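Local atomic coordinates of putative polysaccharide biosynthesis protein with aminopeptidase-like domain (Clostridium acetobutylicum, PDB entry 3K9T), a protein that binds one zinc ion per subunit, resembles aminopeptidases but is not expected to cleave peptides, and probably takes part in making modified polysaccharides. Residues G312-S317 against K344-V349; K278-M281 against E286-V289; L167-Y172 against L235-D240; I229-W234 against G296-Q301. One frame throughout, in Å; residues are numbered along the deposited sequence.

Contact 1 of 4, residues G312-S317 against K344-V349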
loop_
_atom_site.group_PDB
_atom_site.type_symbol
_atom_site.label_atom_id
_atom_site.label_comp_id
_atom_site.label_asym_id
_atom_site.label_seq_id
_atom_site.Cartn_x
_atom_site.Cartn_y
_atom_site.Cartn_z
ATOM N N GLY A 312 21.444 8.293 -4.829
ATOM C CA GLY A 312 20.619 8.121 -6.032
ATOM C C GLY A 312 21.276 8.769 -7.238
ATOM O O GLY A 312 22.451 9.082 -7.201
ATOM N N SER A 313 20.497 8.972 -8.306
ATOM C CA SER A 313 21.008 9.482 -9.566
ATOM C C SER A 313 19.907 10.256 -10.243
ATOM O O SER A 313 18.839 9.720 -10.532
ATOM C CB SER A 313 21.510 8.336 -10.433
ATOM O OG SER A 313 22.183 8.788 -11.604
ATOM N N LEU A 314 20.150 11.548 -10.437
ATOM C CA LEU A 314 19.175 12.444 -11.045
ATOM C C LEU A 314 19.697 12.798 -12.439
ATOM O O LEU A 314 20.756 13.438 -12.594
ATOM C CB LEU A 314 18.930 13.669 -10.161
ATOM C CG LEU A 314 17.994 14.713 -10.765
ATOM C CD1 LEU A 314 16.633 14.113 -11.104
ATOM C CD2 LEU A 314 17.849 15.882 -9.830
HETATM N N MSE A 315 18.934 12.359 -13.436
HETATM C CA MSE A 315 19.333 12.370 -14.815
HETATM C C MSE A 315 18.266 13.018 -15.655
HETATM O O MSE A 315 17.244 13.415 -15.136
HETATM C CB MSE A 315 19.455 10.915 -15.273
HETATM C CG MSE A 315 20.551 10.142 -14.564
HETATM SE SE MSE A 315 20.676 8.296 -15.049
HETATM C CE MSE A 315 19.152 7.848 -13.988
ATOM N N ARG A 316 18.531 13.148 -16.947
ATOM C CA ARG A 316 17.468 13.420 -17.912
ATOM C C ARG A 316 17.233 12.070 -18.598
ATOM O O ARG A 316 16.815 11.147 -17.920
ATOM C CB ARG A 316 17.792 14.579 -18.875
ATOM C CG ARG A 316 17.964 15.919 -18.180
ATOM C CD ARG A 316 17.808 17.122 -19.112
ATOM N NE ARG A 316 16.400 17.438 -19.196
ATOM C CZ ARG A 316 15.719 18.150 -18.312
ATOM N NH1 ARG A 316 16.319 18.720 -17.273
ATOM N NH2 ARG A 316 14.408 18.291 -18.476
ATOM N N SER A 317 17.513 11.929 -19.896
ATOM C CA SER A 317 17.336 10.647 -20.556
ATOM C C SER A 317 18.473 9.769 -20.076
ATOM O O SER A 317 19.649 9.962 -20.373
ATOM C CB SER A 317 17.289 10.742 -22.090
ATOM O OG SER A 317 16.242 11.633 -22.503
ATOM N N LYS A 344 18.959 23.847 -12.360
ATOM C CA LYS A 344 17.899 24.397 -11.518
ATOM C C LYS A 344 17.358 23.315 -10.554
ATOM O O LYS A 344 17.163 23.552 -9.346
ATOM C CB LYS A 344 16.805 24.971 -12.450
ATOM C CG LYS A 344 15.486 25.388 -11.823
ATOM C CD LYS A 344 14.772 26.453 -12.688
ATOM C CE LYS A 344 13.834 25.881 -13.737
ATOM N NZ LYS A 344 12.564 25.448 -13.121
ATOM N N THR A 345 17.157 22.106 -11.063
ATOM C CA THR A 345 16.569 21.041 -10.240
ATOM C C THR A 345 17.539 20.599 -9.127
ATOM O O THR A 345 17.156 20.407 -7.962
ATOM C CB THR A 345 16.080 19.866 -11.079
ATOM O OG1 THR A 345 15.170 20.324 -12.121
ATOM C CG2 THR A 345 15.405 18.850 -10.173
ATOM N N TYR A 346 18.796 20.445 -9.494
ATOM C CA TYR A 346 19.823 20.106 -8.533
ATOM C C TYR A 346 19.889 21.190 -7.471
ATOM O O TYR A 346 19.975 20.880 -6.283
ATOM C CB TYR A 346 21.208 19.879 -9.211
ATOM C CG TYR A 346 21.489 18.434 -9.626
ATOM C CD1 TYR A 346 20.916 17.879 -10.763
ATOM C CD2 TYR A 346 22.368 17.636 -8.896
ATOM C CE1 TYR A 346 21.202 16.561 -11.138
ATOM C CE2 TYR A 346 22.658 16.325 -9.260
ATOM C CZ TYR A 346 22.067 15.783 -10.368
ATOM O OH TYR A 346 22.354 14.475 -10.737
ATOM N N LEU A 347 19.862 22.461 -7.871
ATOM C CA LEU A 347 19.899 23.544 -6.882
ATOM C C LEU A 347 18.673 23.507 -5.942
ATOM O O LEU A 347 18.780 23.800 -4.740
ATOM C CB LEU A 347 20.027 24.913 -7.576
ATOM C CG LEU A 347 21.382 25.249 -8.221
ATOM C CD1 LEU A 347 21.415 26.696 -8.651
ATOM C CD2 LEU A 347 22.537 24.971 -7.255
ATOM N N GLU A 348 17.512 23.152 -6.492
ATOM C CA GLU A 348 16.270 23.082 -5.699
ATOM C C GLU A 348 16.343 21.925 -4.713
ATOM O O GLU A 348 15.852 22.006 -3.571
ATOM C CB GLU A 348 15.049 22.901 -6.608
ATOM C CG GLU A 348 13.700 23.134 -5.894
ATOM C CD GLU A 348 13.585 24.518 -5.320
ATOM O OE1 GLU A 348 14.093 25.460 -5.969
ATOM O OE2 GLU A 348 12.994 24.678 -4.225
ATOM N N VAL A 349 16.932 20.827 -5.181
ATOM C CA VAL A 349 17.199 19.711 -4.314
ATOM C C VAL A 349 18.068 20.174 -3.144
ATOM O O VAL A 349 17.722 19.885 -1.994
ATOM C CB VAL A 349 17.811 18.541 -5.071
ATOM C CG1 VAL A 349 18.433 17.519 -4.113
ATOM C CG2 VAL A 349 16.744 17.916 -5.936
#
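The phenol of Y346 and the side chain of L314 reach out from helix 336-355 and strand 311-315 and run antiparallel, side by side, an example of how a long aromatic residue can be both packing surface and hydrogen-bond donor. The Y346 hydroxyl ends at the strand backbone, where OH donates to L314 O at 2.7 Å. The bond lies in the carbonyl plane on a lone pair, with a C=O to donor angle of 129°, and the ring meets that oxygen edge-on. Meanwhile the leucine runs back along the tyrosine towards the helix. With CG anti to the backbone N (chi1 176°), L314 sets its CD2 3.7 Å from Y346 CE1, and the same methyl continues to T345 CG2 at 3.9 Å. The hydroxyl of T345 is turned to its own helix and bonds to D341 O, which leaves the methyl branch to face the leucine. All three residues are buried. S313, whose side chain starts away from the helix, bonds through OG to V250 O of the neighbouring strand 245-250. The arrangement is that of an alpha/beta fold in which a long helix packs on the central mixed sheet, here the aminopeptidase-like domain.

Contact 2 of 4, residues K278-M281 against E286-V289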
loop_
_atom_site.group_PDB
_atom_site.type_symbol
_atom_site.label_atom_id
_atom_site.label_comp_id
_atom_site.label_asym_id
_atom_site.label_seq_id
_atom_site.Cartn_x
_atom_site.Cartn_y
_atom_site.Cartn_z
ATOM N N LYS A 278 9.913 14.893 -4.072
ATOM C CA LYS A 278 9.087 16.029 -3.697
ATOM C C LYS A 278 9.377 17.253 -4.558
ATOM O O LYS A 278 8.452 18.011 -4.884
ATOM C CB LYS A 278 9.267 16.370 -2.204
ATOM C CG LYS A 278 8.212 17.336 -1.618
ATOM C CD LYS A 278 6.777 16.820 -1.821
ATOM C CE LYS A 278 5.798 17.623 -0.991
ATOM N NZ LYS A 278 4.408 17.554 -1.489
ATOM N N VAL A 279 10.646 17.456 -4.929
ATOM C CA VAL A 279 10.997 18.536 -5.859
ATOM C C VAL A 279 10.366 18.257 -7.244
ATOM O O VAL A 279 9.684 19.132 -7.826
ATOM C CB VAL A 279 12.523 18.761 -5.958
ATOM C CG1 VAL A 279 12.841 19.725 -7.076
ATOM C CG2 VAL A 279 13.140 19.257 -4.577
ATOM N N LEU A 280 10.524 17.032 -7.745
ATOM C CA LEU A 280 9.956 16.661 -9.065
ATOM C C LEU A 280 8.439 16.803 -9.116
ATOM O O LEU A 280 7.850 17.342 -10.095
ATOM C CB LEU A 280 10.358 15.230 -9.451
ATOM C CG LEU A 280 11.874 15.033 -9.712
ATOM C CD1 LEU A 280 12.194 13.548 -9.801
ATOM C CD2 LEU A 280 12.357 15.799 -10.986
HETATM N N MSE A 281 7.806 16.337 -8.045
HETATM C CA MSE A 281 6.349 16.339 -7.933
HETATM C C MSE A 281 5.735 17.741 -8.201
HETATM O O MSE A 281 4.660 17.885 -8.814
HETATM C CB MSE A 281 5.997 15.846 -6.539
HETATM C CG MSE A 281 4.529 15.810 -6.247
HETATM SE SE MSE A 281 4.213 15.062 -4.471
HETATM C CE MSE A 281 5.405 13.472 -4.528
ATOM N N GLU A 286 7.028 16.866 -16.552
ATOM C CA GLU A 286 6.926 15.431 -16.432
ATOM C C GLU A 286 8.239 14.902 -15.969
ATOM O O GLU A 286 9.257 15.523 -16.202
ATOM C CB GLU A 286 6.622 14.782 -17.766
ATOM C CG GLU A 286 5.185 14.981 -18.298
ATOM C CD GLU A 286 4.868 14.047 -19.476
ATOM O OE1 GLU A 286 5.478 12.938 -19.568
ATOM O OE2 GLU A 286 4.003 14.424 -20.310
ATOM N N TYR A 287 8.198 13.763 -15.288
ATOM C CA TYR A 287 9.386 13.072 -14.826
ATOM C C TYR A 287 9.069 11.605 -14.593
ATOM O O TYR A 287 7.927 11.169 -14.656
ATOM C CB TYR A 287 9.902 13.674 -13.524
ATOM C CG TYR A 287 8.911 13.577 -12.401
ATOM C CD1 TYR A 287 7.864 14.489 -12.308
ATOM C CD2 TYR A 287 8.999 12.557 -11.439
ATOM C CE1 TYR A 287 6.934 14.416 -11.271
ATOM C CE2 TYR A 287 8.056 12.460 -10.404
ATOM C CZ TYR A 287 7.038 13.390 -10.325
ATOM O OH TYR A 287 6.110 13.316 -9.321
ATOM N N TYR A 288 10.099 10.829 -14.330
ATOM C CA TYR A 288 9.888 9.446 -14.061
ATOM C C TYR A 288 10.824 9.069 -12.943
ATOM O O TYR A 288 11.957 9.542 -12.905
ATOM C CB TYR A 288 10.111 8.620 -15.329
ATOM C CG TYR A 288 9.951 7.155 -15.089
ATOM C CD1 TYR A 288 8.677 6.592 -14.923
ATOM C CD2 TYR A 288 11.068 6.314 -15.001
ATOM C CE1 TYR A 288 8.519 5.231 -14.685
ATOM C CE2 TYR A 288 10.918 4.961 -14.756
ATOM C CZ TYR A 288 9.637 4.431 -14.600
ATOM O OH TYR A 288 9.492 3.096 -14.349
ATOM N N VAL A 289 10.335 8.252 -12.012
ATOM C CA VAL A 289 11.138 7.752 -10.900
ATOM C C VAL A 289 11.299 6.249 -11.072
ATOM O O VAL A 289 10.338 5.580 -11.389
ATOM C CB VAL A 289 10.457 8.036 -9.566
ATOM C CG1 VAL A 289 11.268 7.394 -8.386
ATOM C CG2 VAL A 289 10.235 9.531 -9.387
#
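L280 lays its CB over the face of the Y287 ring, 3.5 Å from the centroid and only 8° off the ring normal, a CH-pi contact almost at the centre of the ring. The two residues belong to one beta-alpha-beta unit, in which strand 260-263 leads into helix 271-282 and the chain then returns through strand 287-290, the outermost strand on this side of the mixed sheet within the chain. The contact therefore joins the last turn of the crossover helix to the strand that follows it. Two side-chain torsions make the overlap possible. Y287 has CG between its backbone N and carbonyl carbon (chi1 61°), and the ring extends towards the helix; L280 has CG beside the backbone N, and its CD1 sits beyond the rim of the ring on the CD2 side, 3.7 Å from Y287 CD2. That methyl also makes a looser contact with V289 CG2, two residues along the strand. The leucine packs further on K260 and Y262 of the neighbouring strand, so it fills the angle between helix and sheet. No hydrogen bond links the two segments. The phenol end continues past the leucine to the selenomethionine at 281, whose side chain bends at chi3 and also touches Y410 of helix 405-412, while Y287 OH lies 3.3 Å from M281 CA.

Contact 3 of 4, residues L167-Y172 against L235-D240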
loop_
_atom_site.group_PDB
_atom_site.type_symbol
_atom_site.label_atom_id
_atom_site.label_comp_id
_atom_site.label_asym_id
_atom_site.label_seq_id
_atom_site.Cartn_x
_atom_site.Cartn_y
_atom_site.Cartn_z
ATOM N N LEU A 167 46.369 6.615 -12.030
ATOM C CA LEU A 167 44.968 6.915 -12.267
ATOM C C LEU A 167 44.622 8.243 -11.601
ATOM O O LEU A 167 44.815 8.407 -10.391
ATOM C CB LEU A 167 44.076 5.787 -11.704
ATOM C CG LEU A 167 42.545 5.931 -11.794
ATOM C CD1 LEU A 167 41.881 4.575 -12.004
ATOM C CD2 LEU A 167 42.000 6.610 -10.594
ATOM N N THR A 168 44.114 9.170 -12.412
ATOM C CA THR A 168 43.743 10.506 -11.963
ATOM C C THR A 168 42.315 10.572 -11.463
ATOM O O THR A 168 41.408 10.042 -12.127
ATOM C CB THR A 168 43.838 11.533 -13.117
ATOM O OG1 THR A 168 45.103 11.385 -13.783
ATOM C CG2 THR A 168 43.669 12.981 -12.564
ATOM N N TYR A 169 42.126 11.182 -10.292
ATOM C CA TYR A 169 40.784 11.626 -9.888
ATOM C C TYR A 169 40.867 12.997 -9.234
ATOM O O TYR A 169 41.884 13.338 -8.626
ATOM C CB TYR A 169 40.005 10.618 -9.025
ATOM C CG TYR A 169 40.467 10.418 -7.595
ATOM C CD1 TYR A 169 40.037 11.237 -6.593
ATOM C CD2 TYR A 169 41.268 9.373 -7.253
ATOM C CE1 TYR A 169 40.402 11.036 -5.314
ATOM C CE2 TYR A 169 41.647 9.160 -5.952
ATOM C CZ TYR A 169 41.215 9.988 -4.992
ATOM O OH TYR A 169 41.630 9.792 -3.688
ATOM N N GLY A 170 39.807 13.784 -9.399
ATOM C CA GLY A 170 39.721 15.122 -8.815
ATOM C C GLY A 170 38.649 15.236 -7.735
ATOM O O GLY A 170 37.629 14.561 -7.779
ATOM N N GLU A 171 38.853 16.150 -6.803
ATOM C CA GLU A 171 37.965 16.269 -5.660
ATOM C C GLU A 171 37.910 17.711 -5.139
ATOM O O GLU A 171 38.940 18.395 -5.036
ATOM C CB GLU A 171 38.492 15.330 -4.586
ATOM C CG GLU A 171 37.732 15.245 -3.314
ATOM C CD GLU A 171 38.312 14.153 -2.388
ATOM O OE1 GLU A 171 39.314 13.498 -2.752
ATOM O OE2 GLU A 171 37.736 13.908 -1.314
ATOM N N TYR A 172 36.706 18.175 -4.821
ATOM C CA TYR A 172 36.522 19.505 -4.248
ATOM C C TYR A 172 35.605 19.380 -3.037
ATOM O O TYR A 172 34.563 18.722 -3.112
ATOM C CB TYR A 172 35.927 20.448 -5.274
ATOM C CG TYR A 172 35.620 21.828 -4.746
ATOM C CD1 TYR A 172 36.560 22.545 -4.004
ATOM C CD2 TYR A 172 34.399 22.440 -5.027
ATOM C CE1 TYR A 172 36.269 23.799 -3.535
ATOM C CE2 TYR A 172 34.109 23.705 -4.568
ATOM C CZ TYR A 172 35.042 24.376 -3.827
ATOM O OH TYR A 172 34.737 25.628 -3.384
ATOM N N LEU A 235 36.672 5.331 -2.547
ATOM C CA LEU A 235 36.142 4.683 -1.336
ATOM C C LEU A 235 37.285 3.990 -0.568
ATOM O O LEU A 235 37.339 4.045 0.659
ATOM C CB LEU A 235 34.995 3.703 -1.671
ATOM C CG LEU A 235 33.669 4.353 -2.055
ATOM C CD1 LEU A 235 32.656 3.382 -2.661
ATOM C CD2 LEU A 235 33.079 5.058 -0.838
ATOM N N SER A 236 38.224 3.390 -1.294
ATOM C CA SER A 236 39.310 2.648 -0.641
ATOM C C SER A 236 40.241 3.613 0.083
ATOM O O SER A 236 40.944 3.231 0.991
ATOM C CB SER A 236 40.108 1.763 -1.638
ATOM O OG SER A 236 41.016 2.512 -2.444
ATOM N N ARG A 237 40.229 4.868 -0.327
ATOM C CA ARG A 237 41.104 5.862 0.270
ATOM C C ARG A 237 40.397 6.761 1.271
ATOM O O ARG A 237 41.038 7.624 1.853
ATOM C CB ARG A 237 41.760 6.680 -0.857
ATOM C CG ARG A 237 42.798 5.848 -1.644
ATOM C CD ARG A 237 43.002 6.312 -3.072
ATOM N NE ARG A 237 43.432 7.695 -3.110
ATOM C CZ ARG A 237 44.676 8.116 -2.921
ATOM N NH1 ARG A 237 45.665 7.257 -2.671
ATOM N NH2 ARG A 237 44.931 9.414 -2.965
ATOM N N ASN A 238 39.105 6.537 1.516
ATOM C CA ASN A 238 38.330 7.442 2.362
ATOM C C ASN A 238 37.332 6.739 3.296
ATOM O O ASN A 238 36.248 7.268 3.589
ATOM C CB ASN A 238 37.615 8.455 1.447
ATOM C CG ASN A 238 38.580 9.387 0.742
ATOM O OD1 ASN A 238 39.084 10.315 1.348
ATOM N ND2 ASN A 238 38.822 9.155 -0.551
ATOM N N GLU A 239 37.669 5.539 3.760
ATOM C CA GLU A 239 36.743 4.798 4.635
ATOM C C GLU A 239 36.392 5.616 5.881
ATOM O O GLU A 239 35.246 5.613 6.320
ATOM C CB GLU A 239 37.268 3.402 5.002
ATOM C CG GLU A 239 37.374 2.459 3.822
ATOM C CD GLU A 239 37.579 1.010 4.247
ATOM O OE1 GLU A 239 36.595 0.344 4.640
ATOM O OE2 GLU A 239 38.724 0.526 4.157
ATOM N N ASP A 240 37.381 6.336 6.401
ATOM C CA ASP A 240 37.218 7.235 7.548
ATOM C C ASP A 240 36.140 8.307 7.370
ATOM O O ASP A 240 35.559 8.752 8.343
ATOM C CB ASP A 240 38.550 7.944 7.844
ATOM C CG ASP A 240 39.123 8.683 6.616
ATOM O OD1 ASP A 240 39.373 8.021 5.593
ATOM O OD2 ASP A 240 39.346 9.911 6.682
HETATM O O HOH W 1 40.601 11.354 -1.940
HETATM O O HOH W 2 39.028 12.847 0.649
#
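Y169 and R237 meet through the phenol oxygen. R237 NE donates to Y169 OH at 2.8 Å with an N-H to acceptor angle of 173°, a nearly straight bond that lies in the guanidinium plane. A second, weak bond from R237 NH2 reaches the same oxygen at 3.4 Å. Ring and guanidinium planes stand 76° apart, and the arginine comes to the tyrosine at its edge. The bend of the R237 chain at chi3 turns NE towards the strand, and NH2 has a weak bond to H54 ND1 as well. Water then extends the network along strand 166-174. One molecule lies 2.6 Å from Y169 OH, donates to E171 OE1 and accepts from N238 ND2; a second donates to both E171 OE2 and N238 OD1. The side chain of N238 thus faces the glutamate across two waters, while its ND2 also bonds to W234 O of the preceding helical turn. E171 OE2 has a further partner in R221 NH1, a salt bridge. The Y169 ring itself stacks on H54 and meets W234 with planes at about 85°. This contact ties an inner strand of the mixed sheet to the end of helix 229-237 by polar chemistry: with one straight bond from NE and a weak one from NH2, the phenol oxygen is probably polarised, and the E171 carboxylate and the buried N238 amide are joined through water instead of touching.

Contact 4 of 4, residues I229-W234 against G296-Q301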
loop_
_atom_site.group_PDB
_atom_site.type_symbol
_atom_site.label_atom_id
_atom_site.label_comp_id
_atom_site.label_asym_id
_atom_site.label_seq_id
_atom_site.Cartn_x
_atom_site.Cartn_y
_atom_site.Cartn_z
ATOM N N ILE A 229 36.108 2.046 -11.455
ATOM C CA ILE A 229 37.466 2.008 -10.882
ATOM C C ILE A 229 37.799 3.266 -10.038
ATOM O O ILE A 229 38.450 3.172 -8.972
ATOM C CB ILE A 229 38.550 1.719 -11.970
ATOM C CG1 ILE A 229 39.918 1.533 -11.315
ATOM C CG2 ILE A 229 38.564 2.796 -13.070
ATOM C CD1 ILE A 229 39.960 0.389 -10.256
ATOM N N GLY A 230 37.313 4.423 -10.489
ATOM C CA GLY A 230 37.522 5.677 -9.757
ATOM C C GLY A 230 36.792 5.725 -8.435
ATOM O O GLY A 230 37.392 5.991 -7.436
ATOM N N SER A 231 35.496 5.438 -8.427
ATOM C CA SER A 231 34.725 5.407 -7.169
ATOM C C SER A 231 35.246 4.367 -6.180
ATOM O O SER A 231 35.314 4.632 -4.971
ATOM C CB SER A 231 33.228 5.224 -7.428
ATOM O OG SER A 231 32.929 4.016 -8.087
ATOM N N ILE A 232 35.638 3.197 -6.685
ATOM C CA ILE A 232 36.236 2.147 -5.823
ATOM C C ILE A 232 37.547 2.676 -5.230
ATOM O O ILE A 232 37.758 2.597 -4.031
ATOM C CB ILE A 232 36.461 0.811 -6.586
ATOM C CG1 ILE A 232 35.117 0.246 -7.078
ATOM C CG2 ILE A 232 37.150 -0.237 -5.670
ATOM C CD1 ILE A 232 35.239 -0.965 -8.010
ATOM N N THR A 233 38.395 3.277 -6.068
ATOM C CA THR A 233 39.623 3.894 -5.585
ATOM C C THR A 233 39.374 4.952 -4.514
ATOM O O THR A 233 40.062 4.976 -3.481
ATOM C CB THR A 233 40.414 4.514 -6.727
ATOM O OG1 THR A 233 40.725 3.481 -7.674
ATOM C CG2 THR A 233 41.716 5.192 -6.204
ATOM N N TRP A 234 38.384 5.808 -4.745
ATOM C CA TRP A 234 38.098 6.852 -3.797
ATOM C C TRP A 234 37.617 6.274 -2.478
ATOM O O TRP A 234 38.092 6.679 -1.417
ATOM C CB TRP A 234 37.085 7.847 -4.341
ATOM C CG TRP A 234 36.868 8.963 -3.395
ATOM C CD1 TRP A 234 37.630 10.106 -3.264
ATOM C CD2 TRP A 234 35.863 9.035 -2.407
ATOM N NE1 TRP A 234 37.136 10.890 -2.254
ATOM C CE2 TRP A 234 36.061 10.251 -1.694
ATOM C CE3 TRP A 234 34.826 8.180 -2.023
ATOM C CZ2 TRP A 234 35.240 10.640 -0.639
ATOM C CZ3 TRP A 234 34.001 8.571 -0.972
ATOM C CH2 TRP A 234 34.215 9.795 -0.297
ATOM N N GLY A 296 24.328 0.182 -13.827
ATOM C CA GLY A 296 24.249 1.564 -14.280
ATOM C C GLY A 296 25.540 2.290 -13.935
ATOM O O GLY A 296 26.589 1.919 -14.423
ATOM N N SER A 297 25.483 3.321 -13.098
ATOM C CA SER A 297 26.694 4.071 -12.759
ATOM C C SER A 297 27.129 3.832 -11.313
ATOM O O SER A 297 26.746 2.843 -10.733
ATOM C CB SER A 297 26.551 5.557 -13.075
ATOM O OG SER A 297 27.835 6.164 -13.077
ATOM N N ASP A 298 27.921 4.747 -10.740
ATOM C CA ASP A 298 28.657 4.482 -9.466
ATOM C C ASP A 298 27.821 4.287 -8.215
ATOM O O ASP A 298 28.355 3.953 -7.168
ATOM C CB ASP A 298 29.714 5.540 -9.230
ATOM C CG ASP A 298 30.826 5.514 -10.288
ATOM O OD1 ASP A 298 31.445 4.450 -10.499
ATOM O OD2 ASP A 298 31.082 6.570 -10.893
ATOM N N GLU A 299 26.511 4.487 -8.316
ATOM C CA GLU A 299 25.599 4.180 -7.210
ATOM C C GLU A 299 25.706 2.707 -6.823
ATOM O O GLU A 299 25.478 2.352 -5.667
ATOM C CB GLU A 299 24.165 4.579 -7.548
ATOM C CG GLU A 299 23.519 3.792 -8.677
ATOM C CD GLU A 299 23.850 4.303 -10.058
ATOM O OE1 GLU A 299 24.666 5.254 -10.169
ATOM O OE2 GLU A 299 23.265 3.742 -11.024
ATOM N N ARG A 300 26.100 1.849 -7.770
ATOM C CA ARG A 300 26.482 0.456 -7.424
ATOM C C ARG A 300 27.618 0.309 -6.437
ATOM O O ARG A 300 27.598 -0.578 -5.571
ATOM C CB ARG A 300 26.816 -0.400 -8.644
ATOM C CG ARG A 300 27.460 0.297 -9.778
ATOM C CD ARG A 300 27.105 -0.404 -11.070
ATOM N NE ARG A 300 28.279 -1.102 -11.527
ATOM C CZ ARG A 300 28.914 -0.831 -12.659
ATOM N NH1 ARG A 300 28.426 0.065 -13.508
ATOM N NH2 ARG A 300 30.027 -1.487 -12.968
ATOM N N GLN A 301 28.638 1.137 -6.567
ATOM C CA GLN A 301 29.734 1.050 -5.597
ATOM C C GLN A 301 29.264 1.650 -4.275
ATOM O O GLN A 301 29.393 1.032 -3.246
ATOM C CB GLN A 301 31.017 1.676 -6.125
ATOM C CG GLN A 301 31.343 1.311 -7.580
ATOM C CD GLN A 301 31.403 -0.174 -7.846
ATOM O OE1 GLN A 301 31.669 -0.974 -6.934
ATOM N NE2 GLN A 301 31.181 -0.561 -9.117
#
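S231, two residues into helix 229-237, carries the centre of the contact, its hydroxyl set between the side chains of D298 and Q301. The helix is part of the aminopeptidase-like alpha/beta domain and lies beside the turn leading into the short helix 299-302, with D298 about 10 Å from the bound zinc ion, side chain to metal. S231 OG sits between the backbone N and the carbonyl carbon (chi1 61°), where it lies 2.9 Å from D298 OD1, a close polar approach, with the hydroxyl bonded to T228 O. D298 OD1 in turn accepts from T228 N, so the residue just before the helix is gripped by both side chains. The same hydroxyl also abuts the aliphatic part of the glutamine, with S231 OG 3.2 Å from Q301 CG. I232 comes next and lies across the end of that side chain, its CG1 and CD1 both against the amide of Q301. The glutamine chain, bent at chi2, delivers OE1 to E367 N of a second subunit, whose C366 packs on both I232 and Q301; the contact thus also borders a subunit interface of the trimer. T233 makes its bond within the helix: I229 O accepts from both T233 N and T233 OG1, which come from opposite faces of the carbonyl plane, the hydroxyl bond from T233 OG1 to I229 O measuring 2.6 Å.

How the contacts relate
From the N terminus, strand 166-174 comes first, and contact 3 closes the loop that brings it to the end of helix 229-237. Contact 4 starts on that same helix before contact 3 has closed, so the two cross; they touch through Y169 and W234, and both reach a second subunit. Contact 4 closes only at helix 299-302, and the loop it spans encloses contact 2, which seals the short turn between helix 271-282 and edge strand 287-290. Contact 1 then opens on strand 311-315 and closes on helix 336-355, which packs against V279 of contact 2. Contacts 2 and 3 lie about 31 Å apart between centres, and contacts 1, 2 and 3 all reach the same mixed sheet.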